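Local coordinates for hydrogenase expression/formation protein HypE (Desulfovibrio vulgaris subsp. vulgaris, PDB 2Z1T) that probably uses ATP in hydrogenase maturation, dehydrating a carbamoyl group to supply the cyanide ligands of the [NiFe] active site, at residues I70-V75 with V111-K116; D160-G165 with I275-E280. All blocks are in the same frame, centred on the assembly; numbering follows the deposited sequence.

Contact 1. Residues I70-V75 with V111-K116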
ATOM      1  N   ILE A  70     -14.639   5.062   5.941  1.00 57.96           N
ATOM      2  CA  ILE A  70     -13.238   4.906   5.467  1.00 56.35           C
ATOM      3  C   ILE A  70     -12.848   3.423   5.280  1.00 55.39           C
ATOM      4  O   ILE A  70     -12.174   3.071   4.303  1.00 55.00           O
ATOM      5  CB  ILE A  70     -12.238   5.675   6.380  1.00 55.98           C
ATOM      6  CG1 ILE A  70     -10.880   5.844   5.706  1.00 55.23           C
ATOM      7  CG2 ILE A  70     -12.097   5.003   7.735  1.00 56.12           C
ATOM      8  CD1 ILE A  70     -10.003   6.850   6.397  1.00 52.54           C
ATOM      9  N   GLY A  71     -13.310   2.563   6.191  1.00 54.24           N
ATOM     10  CA  GLY A  71     -13.115   1.114   6.058  1.00 53.24           C
ATOM     11  C   GLY A  71     -13.773   0.630   4.786  1.00 52.62           C
ATOM     12  O   GLY A  71     -13.173  -0.058   3.952  1.00 52.16           O
ATOM     13  N   THR A  72     -15.015   1.045   4.630  1.00 52.24           N
ATOM     14  CA  THR A  72     -15.811   0.757   3.457  1.00 52.06           C
ATOM     15  C   THR A  72     -15.123   1.178   2.147  1.00 52.27           C
ATOM     16  O   THR A  72     -14.896   0.317   1.263  1.00 51.55           O
ATOM     17  CB  THR A  72     -17.182   1.396   3.657  1.00 52.15           C
ATOM     18  OG1 THR A  72     -18.005   0.481   4.397  1.00 51.28           O
ATOM     19  CG2 THR A  72     -17.837   1.758   2.383  1.00 51.94           C
ATOM     20  N   LEU A  73     -14.749   2.462   2.033  1.00 51.69           N
ATOM     21  CA  LEU A  73     -14.025   2.896   0.844  1.00 51.79           C
ATOM     22  C   LEU A  73     -12.764   2.074   0.660  1.00 51.83           C
ATOM     23  O   LEU A  73     -12.478   1.584  -0.450  1.00 52.05           O
ATOM     24  CB  LEU A  73     -13.622   4.365   0.897  1.00 51.84           C
ATOM     25  CG  LEU A  73     -14.636   5.497   0.989  1.00 53.33           C
ATOM     26  CD1 LEU A  73     -15.995   5.137   0.403  1.00 52.61           C
ATOM     27  CD2 LEU A  73     -14.764   5.854   2.448  1.00 56.67           C
ATOM     28  N   ALA A  74     -12.018   1.933   1.757  1.00 51.40           N
ATOM     29  CA  ALA A  74     -10.707   1.299   1.754  1.00 50.92           C
ATOM     30  C   ALA A  74     -10.721  -0.100   1.123  1.00 50.65           C
ATOM     31  O   ALA A  74      -9.837  -0.430   0.318  1.00 50.77           O
ATOM     32  CB  ALA A  74     -10.155   1.267   3.159  1.00 51.28           C
ATOM     33  N   VAL A  75     -11.728  -0.909   1.440  1.00 49.97           N
ATOM     34  CA  VAL A  75     -11.866  -2.191   0.750  1.00 49.94           C
ATOM     35  C   VAL A  75     -12.482  -2.014  -0.643  1.00 51.06           C
ATOM     36  O   VAL A  75     -11.872  -2.375  -1.657  1.00 50.96           O
ATOM     37  CB  VAL A  75     -12.702  -3.220   1.544  1.00 49.59           C
ATOM     38  CG1 VAL A  75     -12.915  -4.472   0.712  1.00 49.16           C
ATOM     39  CG2 VAL A  75     -12.044  -3.558   2.856  1.00 47.13           C
ATOM     40  N   VAL A 111     -12.401  -1.140  11.312  1.00 60.74           N
ATOM     41  CA  VAL A 111     -11.847  -2.453  10.987  1.00 59.92           C
ATOM     42  C   VAL A 111     -12.969  -3.463  10.743  1.00 59.60           C
ATOM     43  O   VAL A 111     -12.861  -4.295   9.853  1.00 59.68           O
ATOM     44  CB  VAL A 111     -10.825  -2.933  12.050  1.00 59.93           C
ATOM     45  CG1 VAL A 111     -10.437  -4.384  11.821  1.00 59.54           C
ATOM     46  CG2 VAL A 111      -9.579  -2.040  12.028  1.00 58.84           C
ATOM     47  N   ALA A 112     -14.053  -3.358  11.513  1.00 59.44           N
ATOM     48  CA  ALA A 112     -15.263  -4.183  11.314  1.00 58.99           C
ATOM     49  C   ALA A 112     -15.924  -3.888   9.962  1.00 58.65           C
ATOM     50  O   ALA A 112     -16.377  -4.792   9.250  1.00 58.75           O
ATOM     51  CB  ALA A 112     -16.248  -3.958  12.444  1.00 58.95           C
ATOM     52  N   SER A 113     -15.973  -2.619   9.597  1.00 57.89           N
ATOM     53  CA  SER A 113     -16.386  -2.297   8.263  1.00 57.69           C
ATOM     54  C   SER A 113     -15.548  -3.086   7.243  1.00 57.82           C
ATOM     55  O   SER A 113     -16.097  -3.648   6.291  1.00 58.36           O
ATOM     56  CB  SER A 113     -16.246  -0.800   8.021  1.00 57.96           C
ATOM     57  OG  SER A 113     -17.335  -0.089   8.550  1.00 56.93           O
ATOM     58  N   MET A 114     -14.227  -3.129   7.448  1.00 57.33           N
ATOM     59  CA  MET A 114     -13.286  -3.701   6.461  1.00 56.34           C
ATOM     60  C   MET A 114     -13.451  -5.209   6.316  1.00 55.79           C
ATOM     61  O   MET A 114     -13.574  -5.710   5.198  1.00 54.76           O
ATOM     62  CB  MET A 114     -11.835  -3.345   6.790  1.00 55.94           C
ATOM     63  CG  MET A 114     -11.538  -1.852   6.737  1.00 56.14           C
ATOM     64  SD  MET A 114      -9.796  -1.399   7.001  1.00 56.34           S
ATOM     65  CE  MET A 114      -9.081  -1.966   5.460  1.00 56.06           C
ATOM     66  N   GLY A 115     -13.464  -5.914   7.452  1.00 55.80           N
ATOM     67  CA  GLY A 115     -13.733  -7.351   7.486  1.00 55.82           C
ATOM     68  C   GLY A 115     -14.954  -7.690   6.654  1.00 56.67           C
ATOM     69  O   GLY A 115     -14.853  -8.431   5.682  1.00 56.30           O
ATOM     70  N   LYS A 116     -16.098  -7.105   7.016  1.00 57.55           N
ATOM     71  CA  LYS A 116     -17.364  -7.311   6.293  1.00 58.52           C
ATOM     72  C   LYS A 116     -17.223  -7.063   4.783  1.00 58.61           C
ATOM     73  O   LYS A 116     -17.581  -7.919   3.976  1.00 58.50           O
ATOM     74  CB  LYS A 116     -18.505  -6.451   6.877  1.00 58.40           C
ATOM     75  CG  LYS A 116     -19.879  -6.904   6.392  1.00 60.35           C
ATOM     76  CD  LYS A 116     -20.915  -5.764   6.205  1.00 63.39           C
ATOM     77  CE  LYS A 116     -21.792  -5.548   7.450  1.00 64.57           C
ATOM     78  NZ  LYS A 116     -22.238  -6.845   8.092  1.00 64.47           N
TER
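The only flat groups in the two segments where Gly-71 meets Met-114 are main-chain carbonyls. Against the Gly-71 carbonyl lies the Met-114 side chain, whose CG comes 3.7 Å from Gly-71 O and 3.4 Å from Gly-71 CA. The Met-114 carbonyl is met in turn by a methyl, Val-75 CG2 standing 3.5 Å from Met-114 O. The same methyl packs alongside Met-114 CB. With chi1 of Met-114 at -63°, CG lies opposite its own carbonyl carbon and leans over the glycine; a bend at chi3 (72°) then brings CE to 4.1 Å from Ala-74 CB. The absence of a side chain at Gly-71 is consistent with the approach of the segment axes to 7.5 Å, crossing at -35°. Ser-113 CB rests beside the Gly-71 and Thr-72 backbone, while its OG hydrogen-bonds to Asp-69, whose other carboxylate oxygen accepts from Thr-72 N. One aspartate thus ties the start of helix 70-83 to helix 104-121. Both helices pack on the four-stranded sheet of the AIR synthase-like N-terminal domain: Ala-74 touches Tyr-58 of strand 50-58, Met-114 reaches Cys-94 and Phe-96 of strand 87-99, and helix 27-31 adds Phe-31 against Met-114.

Contact 2. Residues D160-G165 with I275-E280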
ATOM      1  N   ASP A 160      -6.759   3.056 -23.071  1.00 64.21           N
ATOM      2  CA  ASP A 160      -6.342   3.399 -24.445  1.00 64.18           C
ATOM      3  C   ASP A 160      -7.009   2.528 -25.512  1.00 63.96           C
ATOM      4  O   ASP A 160      -6.597   2.536 -26.665  1.00 63.94           O
ATOM      5  CB  ASP A 160      -4.807   3.340 -24.591  1.00 64.09           C
ATOM      6  CG  ASP A 160      -4.229   1.919 -24.404  1.00 64.46           C
ATOM      7  OD1 ASP A 160      -4.925   0.998 -23.911  1.00 62.48           O
ATOM      8  OD2 ASP A 160      -3.049   1.734 -24.755  1.00 65.44           O
ATOM      9  N   ARG A 161      -8.028   1.773 -25.118  1.00 63.78           N
ATOM     10  CA  ARG A 161      -8.646   0.804 -26.016  1.00 63.87           C
ATOM     11  C   ARG A 161     -10.052   1.177 -26.464  1.00 63.72           C
ATOM     12  O   ARG A 161     -10.737   0.371 -27.099  1.00 63.57           O
ATOM     13  CB  ARG A 161      -8.639  -0.590 -25.384  1.00 63.80           C
ATOM     14  CG  ARG A 161      -7.280  -1.255 -25.464  1.00 65.00           C
ATOM     15  CD  ARG A 161      -7.321  -2.736 -25.124  1.00 66.44           C
ATOM     16  NE  ARG A 161      -8.173  -3.511 -26.030  1.00 68.08           N
ATOM     17  CZ  ARG A 161      -9.283  -4.149 -25.657  1.00 69.78           C
ATOM     18  NH1 ARG A 161      -9.687  -4.110 -24.390  1.00 70.17           N
ATOM     19  NH2 ARG A 161      -9.994  -4.834 -26.549  1.00 70.44           N
ATOM     20  N   ALA A 162     -10.485   2.391 -26.122  1.00 63.78           N
ATOM     21  CA  ALA A 162     -11.752   2.921 -26.626  1.00 63.89           C
ATOM     22  C   ALA A 162     -11.550   3.143 -28.108  1.00 64.18           C
ATOM     23  O   ALA A 162     -10.466   3.573 -28.531  1.00 65.01           O
ATOM     24  CB  ALA A 162     -12.128   4.210 -25.932  1.00 63.30           C
ATOM     25  N   ARG A 163     -12.553   2.803 -28.905  1.00 64.01           N
ATOM     26  CA  ARG A 163     -12.403   2.936 -30.349  1.00 64.36           C
ATOM     27  C   ARG A 163     -13.705   3.346 -31.064  1.00 63.74           C
ATOM     28  O   ARG A 163     -14.805   3.085 -30.554  1.00 63.79           O
ATOM     29  CB  ARG A 163     -11.768   1.670 -30.954  1.00 64.67           C
ATOM     30  CG  ARG A 163     -12.563   0.406 -30.765  1.00 66.87           C
ATOM     31  CD  ARG A 163     -12.658  -0.361 -32.075  1.00 70.91           C
ATOM     32  NE  ARG A 163     -13.535  -1.531 -31.978  1.00 73.29           N
ATOM     33  CZ  ARG A 163     -13.852  -2.320 -33.003  1.00 74.43           C
ATOM     34  NH1 ARG A 163     -13.373  -2.063 -34.216  1.00 75.28           N
ATOM     35  NH2 ARG A 163     -14.650  -3.367 -32.819  1.00 74.62           N
ATOM     36  N   PRO A 164     -13.581   4.015 -32.229  1.00 63.00           N
ATOM     37  CA  PRO A 164     -14.733   4.443 -33.027  1.00 62.74           C
ATOM     38  C   PRO A 164     -15.850   3.403 -33.082  1.00 62.41           C
ATOM     39  O   PRO A 164     -15.646   2.298 -33.585  1.00 62.19           O
ATOM     40  CB  PRO A 164     -14.132   4.628 -34.415  1.00 62.56           C
ATOM     41  CG  PRO A 164     -12.738   5.052 -34.146  1.00 63.19           C
ATOM     42  CD  PRO A 164     -12.310   4.417 -32.854  1.00 62.72           C
ATOM     43  N   GLY A 165     -17.014   3.761 -32.546  1.00 62.23           N
ATOM     44  CA  GLY A 165     -18.202   2.922 -32.644  1.00 61.91           C
ATOM     45  C   GLY A 165     -18.540   2.155 -31.384  1.00 61.73           C
ATOM     46  O   GLY A 165     -19.504   1.392 -31.359  1.00 62.26           O
ATOM     47  N   ILE A 275     -17.471   2.974 -15.573  1.00 52.35           N
ATOM     48  CA  ILE A 275     -17.742   3.294 -16.960  1.00 52.53           C
ATOM     49  C   ILE A 275     -17.305   2.054 -17.724  1.00 53.50           C
ATOM     50  O   ILE A 275     -16.252   1.471 -17.422  1.00 53.74           O
ATOM     51  CB  ILE A 275     -16.907   4.506 -17.420  1.00 52.50           C
ATOM     52  CG1 ILE A 275     -17.279   5.766 -16.617  1.00 52.40           C
ATOM     53  CG2 ILE A 275     -17.052   4.744 -18.920  1.00 51.13           C
ATOM     54  CD1 ILE A 275     -16.201   6.898 -16.700  1.00 52.24           C
ATOM     55  N   CYS A 276     -18.120   1.633 -18.684  1.00 54.25           N
ATOM     56  CA  CYS A 276     -17.810   0.462 -19.495  1.00 54.43           C
ATOM     57  C   CYS A 276     -17.955   0.883 -20.937  1.00 54.82           C
ATOM     58  O   CYS A 276     -18.962   1.477 -21.317  1.00 55.26           O
ATOM     59  CB  CYS A 276     -18.765  -0.688 -19.172  1.00 54.12           C
ATOM     60  SG  CYS A 276     -18.592  -2.165 -20.233  1.00 55.42           S
ATOM     61  N   ILE A 277     -16.933   0.596 -21.732  1.00 55.26           N
ATOM     62  CA  ILE A 277     -16.889   1.020 -23.127  1.00 55.18           C
ATOM     63  C   ILE A 277     -16.474  -0.176 -23.960  1.00 56.30           C
ATOM     64  O   ILE A 277     -15.410  -0.765 -23.716  1.00 56.51           O
ATOM     65  CB  ILE A 277     -15.901   2.169 -23.337  1.00 54.55           C
ATOM     66  CG1 ILE A 277     -16.438   3.444 -22.696  1.00 53.46           C
ATOM     67  CG2 ILE A 277     -15.643   2.382 -24.817  1.00 54.88           C
ATOM     68  CD1 ILE A 277     -15.485   4.627 -22.764  1.00 53.11           C
ATOM     69  N   LEU A 278     -17.321  -0.530 -24.931  1.00 57.14           N
ATOM     70  CA  LEU A 278     -17.174  -1.755 -25.712  1.00 58.11           C
ATOM     71  C   LEU A 278     -17.844  -1.564 -27.053  1.00 59.04           C
ATOM     72  O   LEU A 278     -18.630  -0.636 -27.205  1.00 59.42           O
ATOM     73  CB  LEU A 278     -17.818  -2.945 -24.971  1.00 58.07           C
ATOM     74  CG  LEU A 278     -19.339  -3.171 -24.942  1.00 56.71           C
ATOM     75  CD1 LEU A 278     -19.651  -4.459 -24.247  1.00 55.75           C
ATOM     76  CD2 LEU A 278     -20.065  -2.056 -24.233  1.00 57.98           C
ATOM     77  N   PRO A 279     -17.546  -2.441 -28.030  1.00 60.12           N
ATOM     78  CA  PRO A 279     -18.249  -2.454 -29.324  1.00 60.96           C
ATOM     79  C   PRO A 279     -19.778  -2.426 -29.209  1.00 61.98           C
ATOM     80  O   PRO A 279     -20.352  -3.027 -28.297  1.00 62.02           O
ATOM     81  CB  PRO A 279     -17.791  -3.772 -29.973  1.00 60.89           C
ATOM     82  CG  PRO A 279     -17.011  -4.525 -28.881  1.00 60.74           C
ATOM     83  CD  PRO A 279     -16.494  -3.471 -27.974  1.00 60.14           C
ATOM     84  N   GLU A 280     -20.420  -1.739 -30.154  1.00 63.57           N
ATOM     85  CA  GLU A 280     -21.883  -1.628 -30.221  1.00 64.82           C
ATOM     86  C   GLU A 280     -22.634  -2.968 -30.136  1.00 65.23           C
ATOM     87  O   GLU A 280     -23.650  -3.075 -29.445  1.00 65.50           O
ATOM     88  CB  GLU A 280     -22.276  -0.863 -31.486  1.00 65.21           C
ATOM     89  CG  GLU A 280     -23.740  -0.468 -31.558  1.00 66.76           C
ATOM     90  CD  GLU A 280     -24.223   0.200 -30.281  1.00 68.98           C
ATOM     91  OE1 GLU A 280     -25.107  -0.406 -29.620  1.00 69.49           O
ATOM     92  OE2 GLU A 280     -23.709   1.307 -29.942  1.00 67.90           O
TER
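Ile-277 is the first residue of 275-280 to meet the loop 160-165, through a single pair of methyls. Its CG2 lies 4.1 Å from Ala-162 CB, the closest approach of the two residues. At chi1 -70° this branch is opposite the backbone N of Ile-277, which carries it out from the strand to buried Ala-162, within the loop. The next side chain, Leu-278, leaves toward the other side, and the contact resumes at Pro-279. There the ring carbon CB is 4.3 Å from NH2 of Arg-163, whose guanidinium stands obliquely to it; the arginine chain, straight only in its outer half, crosses from the loop toward the strand, and the contact is loose and at the exposed margin. At Glu-280 the interaction becomes polar. Its backbone N donates a weak hydrogen bond to Gly-165 O, long at 3.5 Å and bent to 131°, and its CB lies 3.6 Å from the same oxygen. Gly-165 has a positive phi (103°), a conformation suited to glycine, as the loop passes into strand 166-170. The Glu-280 carboxylate is engaged by a salt bridge to Arg-301. Strand 275-279 runs between strands 166-170 and 217-219 in the sheet of the AIR synthase-like C-terminal domain, with Leu-278 bonded through its backbone to Ala-167 and Ile-277 to Val-217. Ala-162 also touches Val-217, as well as Ile-233 of helix 225-237, and so lies between that helix and the edge strand 217-219.

How the contacts relate
Contact 1 is largely buried in the N-terminal domain and contact 2 lies at the margin of the C-terminal domain, on opposite sides of the chain's centre, with their own centres about 32 Å apart. They share no helix or strand. The first joins two helices lying on a sheet and relies on apolar carbons laid against backbone and against one another, with its polar ties made by an aspartate just before the first helix. The second joins a connecting loop to a strand within a sheet; it passes from a buried methyl pair to an exposed arginine beside a partly exposed proline, and a weak backbone bond. Each nevertheless includes a glycine whose backbone is itself the contact surface.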